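Local coordinates for putative glucoamylase (Bacteroides uniformis, PDB 4GL3), which is a putative glucoamylase that probably hydrolyses glycosidic bonds in carbohydrates, at residues I85-Y97 and W101-I113. Sequence-based numbering, arbitrary orientation. Where two conformers were deposited one is given.
Sequences IVRFLSDKNTDSY and WAHWMNGKTGKTI
Thr112 OG1 is gripped from two quarters: Tyr97 OH meets it at 2.7 Å, at the edge of the tyrosine ring, and a water that also joins Asp95 O to Ala102 N is hydrogen-bonded to it. Asp95 OD2 takes the Thr112 backbone N-H at 2.8 Å on the anti side, 20° out of the carboxylate plane, in a nearly straight bond (167°). Asp95 N in turn donates to Gly110 O, so this one residue holds the 110-112 side of the hairpin through both backbone and side chain. The Lys111 chain, bent at its second torsion (chi2 -53°), brings NZ to 2.7 Å from Asn93 O, in the carbonyl plane on a lone pair; a water bridges NZ to Asp95 OD1.

Phe88 CZ approaches Gly110 N at 3.4 Å, while the selenium of Met105, a selenomethionine, sits at the ring edge, a Met-aromatic contact. Gly110 has positive phi, and a beta carbon there would clash with Thr94 OG1. Trp101 sends NE1 to Leu89 O at 3.1 Å and takes Leu89 CD2 over one face; a phenylalanine here would probably leave the Leu89 carbonyl without its indole donor. Both residues also pack on Met130 of helix 124-140 and Ile54 of helix 54-69. In three of the five direct bonds a side chain thus meets a backbone group, beside apolar contacts of Phe88, Met105 and Thr94 CG2.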
loop_
_atom_site.group_PDB
_atom_site.type_symbol
_atom_site.label_atom_id
_atom_site.label_comp_id
_atom_site.label_asym_id
_atom_site.label_seq_id
_atom_site.Cartn_x
_atom_site.Cartn_y
_atom_site.Cartn_z
ATOM N N ILE A 85 9.774 -13.958 8.946
ATOM C CA ILE A 85 9.891 -12.727 8.246
ATOM C C ILE A 85 10.724 -11.719 9.010
ATOM O O ILE A 85 11.667 -11.158 8.444
ATOM C CB ILE A 85 8.508 -12.106 7.907
ATOM C CG1 ILE A 85 7.802 -12.920 6.818
ATOM C CG2 ILE A 85 8.647 -10.656 7.442
ATOM C CD1 ILE A 85 6.283 -12.649 6.694
ATOM N N VAL A 86 10.398 -11.489 10.272
ATOM C CA VAL A 86 11.095 -10.448 11.033
ATOM C C VAL A 86 12.508 -10.872 11.418
ATOM O O VAL A 86 13.434 -10.026 11.477
ATOM C CB VAL A 86 10.267 -9.925 12.254
ATOM C CG1 VAL A 86 8.926 -9.448 11.769
ATOM C CG2 VAL A 86 10.104 -10.955 13.355
ATOM N N ARG A 87 12.723 -12.172 11.600
ATOM C CA ARG A 87 14.096 -12.640 11.750
ATOM C C ARG A 87 14.943 -12.379 10.490
ATOM O O ARG A 87 16.092 -11.985 10.595
ATOM C CB ARG A 87 14.175 -14.127 12.125
ATOM C CG ARG A 87 14.034 -14.440 13.586
ATOM C CD ARG A 87 13.999 -15.941 13.854
ATOM N NE ARG A 87 14.118 -16.215 15.289
ATOM C CZ ARG A 87 13.732 -17.345 15.906
ATOM N NH1 ARG A 87 13.154 -18.342 15.229
ATOM N NH2 ARG A 87 13.896 -17.477 17.234
ATOM N N PHE A 88 14.390 -12.659 9.316
ATOM C CA PHE A 88 15.094 -12.407 8.071
ATOM C C PHE A 88 15.412 -10.916 7.858
ATOM O O PHE A 88 16.525 -10.555 7.442
ATOM C CB PHE A 88 14.271 -12.924 6.905
ATOM C CG PHE A 88 15.028 -12.997 5.604
ATOM C CD1 PHE A 88 15.758 -14.144 5.263
ATOM C CD2 PHE A 88 14.964 -11.959 4.703
ATOM C CE1 PHE A 88 16.417 -14.212 4.052
ATOM C CE2 PHE A 88 15.626 -12.031 3.489
ATOM C CZ PHE A 88 16.341 -13.149 3.165
ATOM N N LEU A 89 14.442 -10.051 8.114
ATOM C CA LEU A 89 14.622 -8.639 7.914
ATOM C C LEU A 89 15.642 -8.028 8.906
ATOM O O LEU A 89 16.285 -7.025 8.583
ATOM C CB LEU A 89 13.305 -7.872 8.019
ATOM C CG LEU A 89 12.236 -8.113 6.980
ATOM C CD1 LEU A 89 10.909 -7.531 7.432
ATOM C CD2 LEU A 89 12.705 -7.534 5.641
ATOM N N SER A 90 15.754 -8.605 10.109
ATOM C CA SER A 90 16.629 -8.067 11.104
ATOM C C SER A 90 18.037 -8.705 11.050
ATOM O O SER A 90 18.917 -8.265 11.751
ATOM C CB SER A 90 16.026 -8.250 12.542
ATOM O OG SER A 90 15.782 -9.617 12.822
ATOM N N ASP A 91 18.225 -9.774 10.286
ATOM C CA ASP A 91 19.491 -10.490 10.260
ATOM C C ASP A 91 20.596 -9.530 9.779
ATOM O O ASP A 91 20.376 -8.778 8.860
ATOM C CB ASP A 91 19.387 -11.670 9.294
ATOM C CG ASP A 91 20.542 -12.632 9.428
ATOM O OD1 ASP A 91 21.720 -12.298 9.236
ATOM O OD2 ASP A 91 20.249 -13.753 9.738
ATOM N N LYS A 92 21.735 -9.533 10.444
ATOM C CA LYS A 92 22.876 -8.677 10.060
ATOM C C LYS A 92 23.379 -8.936 8.621
ATOM O O LYS A 92 24.008 -8.074 8.007
ATOM C CB LYS A 92 24.017 -8.820 11.096
ATOM C CG LYS A 92 24.611 -10.228 11.270
ATOM C CD LYS A 92 25.593 -10.354 12.462
ATOM C CE LYS A 92 26.173 -11.788 12.604
ATOM N NZ LYS A 92 27.654 -11.947 12.863
ATOM N N ASN A 93 23.084 -10.120 8.075
ATOM C CA ASN A 93 23.454 -10.477 6.688
ATOM C C ASN A 93 22.451 -10.042 5.605
ATOM O O ASN A 93 22.744 -10.083 4.413
ATOM C CB ASN A 93 23.748 -11.965 6.629
ATOM C CG ASN A 93 24.950 -12.317 7.525
ATOM O OD1 ASN A 93 25.935 -11.596 7.531
ATOM N ND2 ASN A 93 24.818 -13.337 8.353
ATOM N N THR A 94 21.287 -9.580 6.042
ATOM C CA THR A 94 20.315 -8.941 5.153
ATOM C C THR A 94 20.669 -7.488 5.048
ATOM O O THR A 94 20.752 -6.799 6.061
ATOM C CB THR A 94 18.898 -9.110 5.748
ATOM O OG1 THR A 94 18.601 -10.516 5.752
ATOM C CG2 THR A 94 17.866 -8.329 4.970
ATOM N N ASP A 95 20.849 -6.994 3.824
ATOM C CA ASP A 95 21.280 -5.616 3.623
ATOM C C ASP A 95 20.297 -4.587 4.149
ATOM O O ASP A 95 19.059 -4.662 3.898
ATOM C CB ASP A 95 21.541 -5.347 2.146
ATOM C CG ASP A 95 22.794 -6.037 1.629
ATOM O OD1 ASP A 95 23.717 -6.309 2.418
ATOM O OD2 ASP A 95 22.849 -6.324 0.420
ATOM N N SER A 96 20.866 -3.605 4.844
ATOM C CA SER A 96 20.148 -2.439 5.311
ATOM C C SER A 96 21.085 -1.228 5.391
ATOM O O SER A 96 22.308 -1.378 5.472
ATOM C CB SER A 96 19.486 -2.680 6.687
ATOM O OG SER A 96 20.398 -2.965 7.742
ATOM N N TYR A 97 20.484 -0.045 5.374
ATOM C CA TYR A 97 21.192 1.224 5.285
ATOM C C TYR A 97 20.480 2.206 6.201
ATOM O O TYR A 97 19.387 2.587 5.933
ATOM C CB TYR A 97 21.286 1.745 3.835
ATOM C CG TYR A 97 21.602 0.637 2.844
ATOM C CD1 TYR A 97 20.567 -0.148 2.306
ATOM C CD2 TYR A 97 22.916 0.372 2.449
ATOM C CE1 TYR A 97 20.854 -1.179 1.413
ATOM C CE2 TYR A 97 23.226 -0.669 1.559
ATOM C CZ TYR A 97 22.176 -1.430 1.031
ATOM O OH TYR A 97 22.434 -2.495 0.216
ATOM N N TRP A 101 15.613 -0.662 4.406
ATOM C CA TRP A 101 15.923 -1.622 3.343
ATOM C C TRP A 101 15.805 -0.993 1.963
ATOM O O TRP A 101 15.185 0.078 1.798
ATOM C CB TRP A 101 14.982 -2.852 3.459
ATOM C CG TRP A 101 14.976 -3.470 4.842
ATOM C CD1 TRP A 101 15.877 -4.335 5.344
ATOM C CD2 TRP A 101 14.012 -3.234 5.899
ATOM N NE1 TRP A 101 15.518 -4.711 6.644
ATOM C CE2 TRP A 101 14.388 -4.020 6.995
ATOM C CE3 TRP A 101 12.871 -2.453 6.005
ATOM C CZ2 TRP A 101 13.686 -4.012 8.169
ATOM C CZ3 TRP A 101 12.167 -2.436 7.188
ATOM C CH2 TRP A 101 12.556 -3.238 8.243
ATOM N N ALA A 102 16.392 -1.692 0.990
ATOM C CA ALA A 102 16.201 -1.457 -0.431
ATOM C C ALA A 102 14.753 -1.783 -0.900
ATOM O O ALA A 102 13.965 -2.404 -0.166
ATOM C CB ALA A 102 17.260 -2.202 -1.266
ATOM N N HIS A 103 14.382 -1.264 -2.076
ATOM C CA HIS A 103 13.096 -1.565 -2.714
ATOM C C HIS A 103 13.040 -3.088 -2.964
ATOM O O HIS A 103 12.069 -3.742 -2.604
ATOM C CB HIS A 103 12.989 -0.724 -3.970
ATOM C CG HIS A 103 11.689 -0.824 -4.722
ATOM N ND1 HIS A 103 11.327 0.122 -5.674
ATOM C CD2 HIS A 103 10.701 -1.754 -4.716
ATOM C CE1 HIS A 103 10.151 -0.222 -6.195
ATOM N NE2 HIS A 103 9.756 -1.359 -5.637
ATOM N N TRP A 104 14.071 -3.626 -3.606
ATOM C CA TRP A 104 14.157 -5.054 -3.915
ATOM C C TRP A 104 15.346 -5.693 -3.200
ATOM O O TRP A 104 16.396 -5.081 -3.092
ATOM C CB TRP A 104 14.358 -5.256 -5.413
ATOM C CG TRP A 104 13.142 -5.039 -6.270
ATOM C CD1 TRP A 104 11.881 -4.851 -5.863
ATOM C CD2 TRP A 104 13.114 -5.033 -7.695
ATOM N NE1 TRP A 104 11.042 -4.726 -6.945
ATOM C CE2 TRP A 104 11.779 -4.830 -8.084
ATOM C CE3 TRP A 104 14.095 -5.182 -8.683
ATOM C CZ2 TRP A 104 11.375 -4.768 -9.423
ATOM C CZ3 TRP A 104 13.696 -5.145 -10.029
ATOM C CH2 TRP A 104 12.343 -4.928 -10.378
HETATM N N MSE A 105 15.157 -6.917 -2.728
HETATM C CA MSE A 105 16.238 -7.773 -2.246
HETATM C C MSE A 105 16.029 -9.217 -2.672
HETATM O O MSE A 105 14.906 -9.632 -3.087
HETATM C CB MSE A 105 16.364 -7.731 -0.700
HETATM C CG MSE A 105 15.174 -8.173 0.050
HETATM SE SE MSE A 105 15.473 -8.394 1.981
HETATM C CE MSE A 105 16.058 -6.602 2.366
ATOM N N ASN A 106 17.113 -9.975 -2.615
ATOM C CA ASN A 106 17.044 -11.373 -2.935
ATOM C C ASN A 106 16.283 -12.060 -1.799
ATOM O O ASN A 106 16.683 -11.948 -0.646
ATOM C CB ASN A 106 18.439 -11.914 -3.128
ATOM C CG ASN A 106 18.468 -13.360 -3.515
ATOM O OD1 ASN A 106 17.945 -14.226 -2.798
ATOM N ND2 ASN A 106 19.142 -13.656 -4.612
ATOM N N GLY A 107 15.192 -12.750 -2.128
ATOM C CA GLY A 107 14.327 -13.383 -1.118
ATOM C C GLY A 107 14.905 -14.621 -0.424
ATOM O O GLY A 107 14.346 -15.104 0.525
ATOM N N LYS A 108 16.038 -15.122 -0.918
ATOM C CA LYS A 108 16.780 -16.177 -0.264
ATOM C C LYS A 108 17.988 -15.627 0.522
ATOM O O LYS A 108 18.194 -16.030 1.623
ATOM C CB LYS A 108 17.293 -17.224 -1.263
ATOM C CG LYS A 108 16.318 -17.658 -2.355
ATOM C CD LYS A 108 16.978 -18.705 -3.272
ATOM C CE LYS A 108 15.991 -19.466 -4.160
ATOM N NZ LYS A 108 15.028 -18.575 -4.872
ATOM N N THR A 109 18.778 -14.715 -0.021
ATOM C CA THR A 109 20.023 -14.305 0.634
ATOM C C THR A 109 19.936 -12.979 1.371
ATOM O O THR A 109 20.800 -12.642 2.167
ATOM C CB THR A 109 21.154 -14.139 -0.401
ATOM O OG1 THR A 109 20.801 -13.038 -1.280
ATOM C CG2 THR A 109 21.391 -15.495 -1.159
ATOM N N GLY A 110 18.916 -12.194 1.090
ATOM C CA GLY A 110 18.774 -10.891 1.724
ATOM C C GLY A 110 19.676 -9.787 1.167
ATOM O O GLY A 110 19.734 -8.715 1.753
ATOM N N LYS A 111 20.367 -10.030 0.054
ATOM C CA LYS A 111 21.212 -9.023 -0.554
ATOM C C LYS A 111 20.387 -8.066 -1.436
ATOM O O LYS A 111 19.473 -8.469 -2.161
ATOM C CB LYS A 111 22.363 -9.701 -1.338
ATOM C CG LYS A 111 23.213 -10.664 -0.498
ATOM C CD LYS A 111 23.774 -10.020 0.808
ATOM C CE LYS A 111 24.605 -11.007 1.662
ATOM N NZ LYS A 111 25.007 -10.408 2.997
ATOM N N THR A 112 20.690 -6.780 -1.366
ATOM C CA THR A 112 20.006 -5.799 -2.176
ATOM C C THR A 112 20.083 -6.141 -3.649
ATOM O O THR A 112 21.119 -6.566 -4.120
ATOM C CB THR A 112 20.607 -4.406 -1.938
ATOM O OG1 THR A 112 20.314 -4.038 -0.579
ATOM C CG2 THR A 112 20.034 -3.353 -2.949
ATOM N N ILE A 113 18.975 -5.921 -4.362
ATOM C CA ILE A 113 18.917 -5.929 -5.861
ATOM C C ILE A 113 18.584 -4.518 -6.275
ATOM O O ILE A 113 17.551 -4.002 -5.895
ATOM C CB ILE A 113 17.824 -6.866 -6.418
ATOM C CG1 ILE A 113 18.156 -8.299 -5.984
ATOM C CG2 ILE A 113 17.754 -6.805 -7.976
ATOM C CD1 ILE A 113 17.012 -9.310 -6.155
HETATM O O HOH W 1 26.735 -10.447 5.470
HETATM O O HOH W 2 20.232 -12.675 5.419
HETATM O O HOH W 3 18.151 -4.040 1.275
HETATM O O HOH W 4 25.846 -8.116 2.451
#